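Local coordinates for protein ralf, proline/betaine transporter (Legionella pneumophila, PDB 4D7Q) that probably acts as a guanine nucleotide exchange factor through its Sec7 domain, here fused to the capping domain of a related Rickettsia effector, at residues I299-L304 and K317-I322; D219-Q224 and I238-Q243. The protein carries 2 engineered substitutions. One frame throughout, in Å; residues are numbered along the deposited sequence.

Interaction 1 of 2, residues I299-L304 and K317-I322; sequences IIIQPL and KLAAQI
Ala319 sets its single methyl group against the strand just where Gln302 passes into Pro303. Ala319 CB lies 3.5 Å from Pro303 N and 3.8 Å from Gln302 C, so it rests on the peptide link itself, and Pro303 CD flanks Ala319 CB at 3.8 Å. With nothing beyond CB at Ala319, helix and strand come close, their axes 6.9 Å apart at nearest and running nearly antiparallel at 157°.

Ile301 fills the next place along. Its CG2 branch does the touching: chi1 of -51° turns CG1 back beside the backbone N and puts CG2 anti to that N, from where the methyl reaches 3.5 Å from Ala319 O and 4.0 Å from Ile322 CG2. The Ile322 methyl lies to the side of the Ile301 one, about one helical turn on from Ala319. Ala319 O, brushed by Ile301 CG2, accepts a hydrogen bond from Thr323 OG1. Ile322 also lies against Ala278 and Ile280 of strand 277-283, which spreads the helix over a second strand.

This apolar side is the tight one; the strand's open position is Gln302, partly exposed and pointing away from the helix. Its NE2 donates to Pro207 O and, weakly, to Glu109 OE1 of the Sec7 part, a bond that bridges the engineered fusion and need not occur in either natural protein. A glycerol, probably from the crystallisation liquor, hydrogen-bonds to Pro303 O. On the helix Lys317 is exposed, but the far side is covered, Ala320 being buried against Tyr209 and helix 341-351.

The two segments lie in the capping-domain part of the chimera: a helix packed on an antiparallel sheet, an alpha+beta arrangement, with alanine and isoleucine at the interface.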
loop_
_atom_site.group_PDB
_atom_site.type_symbol
_atom_site.label_atom_id
_atom_site.label_comp_id
_atom_site.label_asym_id
_atom_site.label_seq_id
_atom_site.Cartn_x
_atom_site.Cartn_y
_atom_site.Cartn_z
ATOM N N ILE A 299 1.448 -5.963 12.351
ATOM C CA ILE A 299 2.611 -5.094 12.336
ATOM C C ILE A 299 3.508 -5.466 11.165
ATOM O O ILE A 299 3.654 -6.653 10.846
ATOM C CB ILE A 299 3.376 -4.954 13.687
ATOM C CG1 ILE A 299 3.921 -6.298 14.189
ATOM C CG2 ILE A 299 2.538 -4.212 14.757
ATOM C CD1 ILE A 299 5.119 -6.141 15.187
ATOM N N ILE A 300 4.073 -4.447 10.510
ATOM C CA ILE A 300 5.005 -4.620 9.395
ATOM C C ILE A 300 6.313 -3.899 9.761
ATOM O O ILE A 300 6.312 -2.677 9.993
ATOM C CB ILE A 300 4.419 -4.161 8.027
ATOM C CG1 ILE A 300 3.149 -5.007 7.639
ATOM C CG2 ILE A 300 5.498 -4.237 6.912
ATOM C CD1 ILE A 300 2.269 -4.394 6.499
ATOM N N ILE A 301 7.431 -4.660 9.789
ATOM C CA ILE A 301 8.754 -4.121 10.124
ATOM C C ILE A 301 9.674 -4.117 8.911
ATOM O O ILE A 301 9.871 -5.148 8.270
ATOM C CB ILE A 301 9.397 -4.823 11.362
ATOM C CG1 ILE A 301 8.422 -4.862 12.560
ATOM C CG2 ILE A 301 10.748 -4.173 11.765
ATOM C CD1 ILE A 301 7.885 -6.186 12.788
ATOM N N GLN A 302 10.258 -2.958 8.611
ATOM C CA GLN A 302 11.145 -2.848 7.455
ATOM C C GLN A 302 12.378 -2.033 7.738
ATOM O O GLN A 302 12.257 -1.019 8.422
ATOM C CB GLN A 302 10.416 -2.178 6.257
ATOM C CG GLN A 302 9.192 -2.953 5.727
ATOM C CD GLN A 302 8.360 -2.145 4.750
ATOM O OE1 GLN A 302 8.619 -0.963 4.502
ATOM N NE2 GLN A 302 7.355 -2.772 4.135
ATOM N N PRO A 303 13.549 -2.400 7.132
ATOM C CA PRO A 303 14.726 -1.514 7.221
ATOM C C PRO A 303 14.392 -0.243 6.420
ATOM O O PRO A 303 13.799 -0.327 5.339
ATOM C CB PRO A 303 15.846 -2.316 6.535
ATOM C CG PRO A 303 15.164 -3.313 5.694
ATOM C CD PRO A 303 13.804 -3.571 6.263
ATOM N N LEU A 304 14.699 0.921 6.969
ATOM C CA LEU A 304 14.340 2.175 6.317
ATOM C C LEU A 304 15.272 2.648 5.187
ATOM O O LEU A 304 16.481 2.812 5.379
ATOM C CB LEU A 304 14.141 3.266 7.384
ATOM C CG LEU A 304 13.224 4.445 7.060
ATOM C CD1 LEU A 304 11.779 3.996 6.772
ATOM C CD2 LEU A 304 13.236 5.442 8.196
ATOM N N LYS A 317 19.776 -5.295 10.009
ATOM C CA LYS A 317 19.993 -5.923 11.312
ATOM C C LYS A 317 18.995 -5.363 12.336
ATOM O O LYS A 317 18.321 -6.133 13.026
ATOM C CB LYS A 317 21.436 -5.674 11.771
ATOM C CG LYS A 317 21.843 -6.500 12.978
ATOM C CD LYS A 317 23.130 -5.993 13.582
ATOM C CE LYS A 317 23.442 -6.686 14.886
ATOM N NZ LYS A 317 24.867 -6.502 15.280
ATOM N N LEU A 318 18.874 -4.015 12.402
ATOM C CA LEU A 318 17.939 -3.350 13.313
ATOM C C LEU A 318 16.495 -3.800 13.070
ATOM O O LEU A 318 15.809 -4.123 14.049
ATOM C CB LEU A 318 18.078 -1.808 13.239
ATOM C CG LEU A 318 17.169 -0.960 14.161
ATOM C CD1 LEU A 318 17.442 -1.230 15.657
ATOM C CD2 LEU A 318 17.326 0.502 13.862
ATOM N N ALA A 319 16.062 -3.920 11.784
ATOM C CA ALA A 319 14.705 -4.396 11.476
ATOM C C ALA A 319 14.516 -5.843 11.990
ATOM O O ALA A 319 13.512 -6.105 12.650
ATOM C CB ALA A 319 14.404 -4.298 9.984
ATOM N N ALA A 320 15.534 -6.732 11.816
ATOM C CA ALA A 320 15.466 -8.106 12.343
ATOM C C ALA A 320 15.471 -8.153 13.881
ATOM O O ALA A 320 14.761 -8.986 14.441
ATOM C CB ALA A 320 16.587 -8.967 11.783
ATOM N N GLN A 321 16.252 -7.260 14.559
ATOM C CA GLN A 321 16.322 -7.179 16.046
ATOM C C GLN A 321 14.980 -6.762 16.634
ATOM O O GLN A 321 14.527 -7.335 17.628
ATOM C CB GLN A 321 17.414 -6.191 16.514
ATOM C CG GLN A 321 18.829 -6.693 16.254
ATOM C CD GLN A 321 19.901 -5.671 16.531
ATOM O OE1 GLN A 321 19.909 -4.568 15.988
ATOM N NE2 GLN A 321 20.861 -6.040 17.349
ATOM N N ILE A 322 14.356 -5.746 16.021
ATOM C CA ILE A 322 13.043 -5.222 16.415
ATOM C C ILE A 322 12.019 -6.337 16.257
ATOM O O ILE A 322 11.251 -6.591 17.192
ATOM C CB ILE A 322 12.668 -3.979 15.566
ATOM C CG1 ILE A 322 13.560 -2.765 15.955
ATOM C CG2 ILE A 322 11.144 -3.647 15.698
ATOM C CD1 ILE A 322 13.587 -1.599 14.916
#

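Interaction 2 of 2, residues D219-Q224 and I238-Q243; sequences DKTFKQ and IFPKLQ
The Phe239 ring has Ile238 CD1 over one face, 4.0 Å above its plane and displaced toward the rim, while Thr221 CG2 comes in obliquely, 3.8 Å from Phe239 CD1. That threonine methyl is shared, for Ile238 CD1 lies 3.7 Å from Thr221 CG2, so the three side chains close on one another.

Ile238 carries the other half of the contact. Its CG1 stands between backbone N and carbonyl carbon (chi1 44°), and CD1 ends 3.5 Å from Thr221 O. Its CG2 faces Gln224, whose extended chain slides past the isoleucine in the opposite direction. Pro240 contributes at the margin, with CD 4.0 Å from Thr221 OG1.

The helix start is held separately. Asp219, the N-cap, accepts at OD1 from Phe222 N with an N-H...O angle of 163°, the donor lying above the carboxylate plane, from Glu327 N, and more weakly from Thr221 N. Its OD2 hydrogen-bonds to Thr328 OG1, so residues 325-328 back the cap.

Asp219 is thus engaged by its own helix start and by Glu327 and Thr328, and the Thr221 hydroxyl by Ser325 O. Across the segments, within the capping domain, the contact is apolar shape-fitting, with these polar atoms turned to other partners.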
loop_
_atom_site.group_PDB
_atom_site.type_symbol
_atom_site.label_atom_id
_atom_site.label_comp_id
_atom_site.label_asym_id
_atom_site.label_seq_id
_atom_site.Cartn_x
_atom_site.Cartn_y
_atom_site.Cartn_z
ATOM N N ASP A 219 1.038 -10.884 23.118
ATOM C CA ASP A 219 2.417 -10.398 22.957
ATOM C C ASP A 219 2.780 -9.258 23.951
ATOM O O ASP A 219 2.166 -8.186 23.907
ATOM C CB ASP A 219 2.609 -9.937 21.490
ATOM C CG ASP A 219 4.048 -9.793 21.031
ATOM O OD1 ASP A 219 4.843 -9.160 21.753
ATOM O OD2 ASP A 219 4.366 -10.275 19.930
ATOM N N LYS A 220 3.800 -9.486 24.813
ATOM C CA LYS A 220 4.264 -8.499 25.809
ATOM C C LYS A 220 4.886 -7.260 25.185
ATOM O O LYS A 220 4.675 -6.156 25.702
ATOM C CB LYS A 220 5.198 -9.120 26.870
ATOM C CG LYS A 220 5.351 -8.261 28.130
ATOM C CD LYS A 220 6.213 -8.931 29.210
ATOM C CE LYS A 220 7.621 -8.383 29.292
ATOM N NZ LYS A 220 7.669 -7.045 29.936
ATOM N N THR A 221 5.627 -7.426 24.068
ATOM C CA THR A 221 6.224 -6.297 23.344
ATOM C C THR A 221 5.127 -5.446 22.682
ATOM O O THR A 221 5.176 -4.212 22.746
ATOM C CB THR A 221 7.285 -6.772 22.340
ATOM O OG1 THR A 221 8.114 -7.744 22.975
ATOM C CG2 THR A 221 8.154 -5.617 21.820
ATOM N N PHE A 222 4.140 -6.102 22.052
ATOM C CA PHE A 222 3.034 -5.375 21.440
ATOM C C PHE A 222 2.161 -4.720 22.516
ATOM O O PHE A 222 1.733 -3.577 22.319
ATOM C CB PHE A 222 2.202 -6.265 20.518
ATOM C CG PHE A 222 1.175 -5.500 19.715
ATOM C CD1 PHE A 222 1.557 -4.723 18.626
ATOM C CD2 PHE A 222 -0.176 -5.579 20.031
ATOM C CE1 PHE A 222 0.604 -4.038 17.870
ATOM C CE2 PHE A 222 -1.131 -4.893 19.269
ATOM C CZ PHE A 222 -0.737 -4.126 18.199
ATOM N N LYS A 223 1.931 -5.422 23.664
ATOM C CA LYS A 223 1.162 -4.885 24.800
ATOM C C LYS A 223 1.738 -3.525 25.226
ATOM O O LYS A 223 0.998 -2.554 25.356
ATOM C CB LYS A 223 1.187 -5.853 25.998
ATOM C CG LYS A 223 0.410 -5.329 27.216
ATOM C CD LYS A 223 0.922 -5.889 28.537
ATOM C CE LYS A 223 0.206 -7.145 28.963
ATOM N NZ LYS A 223 0.814 -7.737 30.182
ATOM N N GLN A 224 3.067 -3.469 25.407
ATOM C CA GLN A 224 3.791 -2.273 25.822
ATOM C C GLN A 224 3.742 -1.180 24.754
ATOM O O GLN A 224 3.395 -0.040 25.069
ATOM C CB GLN A 224 5.228 -2.633 26.213
ATOM C CG GLN A 224 5.299 -3.435 27.505
ATOM C CD GLN A 224 6.712 -3.776 27.859
ATOM O OE1 GLN A 224 7.272 -4.773 27.398
ATOM N NE2 GLN A 224 7.330 -2.931 28.658
ATOM N N ILE A 238 11.406 -0.818 24.608
ATOM C CA ILE A 238 10.795 -1.966 25.300
ATOM C C ILE A 238 11.160 -3.280 24.573
ATOM O O ILE A 238 10.555 -4.323 24.813
ATOM C CB ILE A 238 9.245 -1.732 25.402
ATOM C CG1 ILE A 238 8.650 -1.197 24.068
ATOM C CG2 ILE A 238 8.931 -0.735 26.531
ATOM C CD1 ILE A 238 8.007 -2.185 23.168
ATOM N N PHE A 239 12.147 -3.206 23.677
ATOM C CA PHE A 239 12.586 -4.300 22.816
ATOM C C PHE A 239 13.659 -5.173 23.481
ATOM O O PHE A 239 14.789 -4.705 23.668
ATOM C CB PHE A 239 13.024 -3.733 21.443
ATOM C CG PHE A 239 11.952 -2.865 20.817
ATOM C CD1 PHE A 239 10.841 -3.435 20.203
ATOM C CD2 PHE A 239 12.031 -1.479 20.884
ATOM C CE1 PHE A 239 9.835 -2.630 19.649
ATOM C CE2 PHE A 239 11.023 -0.673 20.340
ATOM C CZ PHE A 239 9.927 -1.256 19.727
ATOM N N PRO A 240 13.315 -6.435 23.875
ATOM C CA PRO A 240 14.300 -7.285 24.575
ATOM C C PRO A 240 15.638 -7.537 23.871
ATOM O O PRO A 240 16.622 -7.733 24.561
ATOM C CB PRO A 240 13.524 -8.584 24.853
ATOM C CG PRO A 240 12.092 -8.198 24.804
ATOM C CD PRO A 240 12.000 -7.109 23.788
ATOM N N LYS A 241 15.693 -7.506 22.521
ATOM C CA LYS A 241 16.949 -7.730 21.785
ATOM C C LYS A 241 17.771 -6.448 21.650
ATOM O O LYS A 241 18.888 -6.481 21.127
ATOM C CB LYS A 241 16.690 -8.354 20.396
ATOM C CG LYS A 241 15.855 -9.637 20.403
ATOM C CD LYS A 241 16.585 -10.830 21.015
ATOM C CE LYS A 241 15.807 -12.106 20.800
ATOM N NZ LYS A 241 16.017 -13.076 21.912
ATOM N N LEU A 242 17.210 -5.357 22.132
ATOM C CA LEU A 242 17.828 -4.061 22.037
ATOM C C LEU A 242 18.050 -3.353 23.386
ATOM O O LEU A 242 18.242 -2.162 23.437
ATOM C CB LEU A 242 17.019 -3.190 21.076
ATOM C CG LEU A 242 16.998 -3.609 19.609
ATOM C CD1 LEU A 242 15.975 -2.812 18.834
ATOM C CD2 LEU A 242 18.357 -3.461 18.956
ATOM N N GLN A 243 18.028 -4.103 24.466
ATOM C CA GLN A 243 18.108 -3.530 25.805
ATOM C C GLN A 243 19.447 -2.867 26.229
ATOM O O GLN A 243 19.479 -2.152 27.200
ATOM C CB GLN A 243 17.603 -4.518 26.836
ATOM C CG GLN A 243 16.090 -4.653 26.853
ATOM C CD GLN A 243 15.358 -3.333 26.971
ATOM O OE1 GLN A 243 14.638 -2.960 26.093
ATOM N NE2 GLN A 243 15.541 -2.647 28.057
#

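Both contacts belong to the capping domain, their centres about 13 Å apart. Interaction 1 is the buried one, joining a strand of the sheet to the helix packed on its face; interaction 2, partly buried, ties the first turn of helix 220-230 to an irregular loop and reaches the surface at Pro240. They share helix 313-325: it supplies one side of interaction 1, and its last residue, Ser325, bonds to Thr221 and Lys241 of interaction 2. Leu242 of interaction 2 reaches interaction 1, its CD1 3.8 Å from Ile322 CG1, and Ile299 CG2 meets Phe222 CE1 at 3.7 Å. Aliphatic packing serves interaction 1, whereas interaction 2 adds an aromatic ring and a capped helix end.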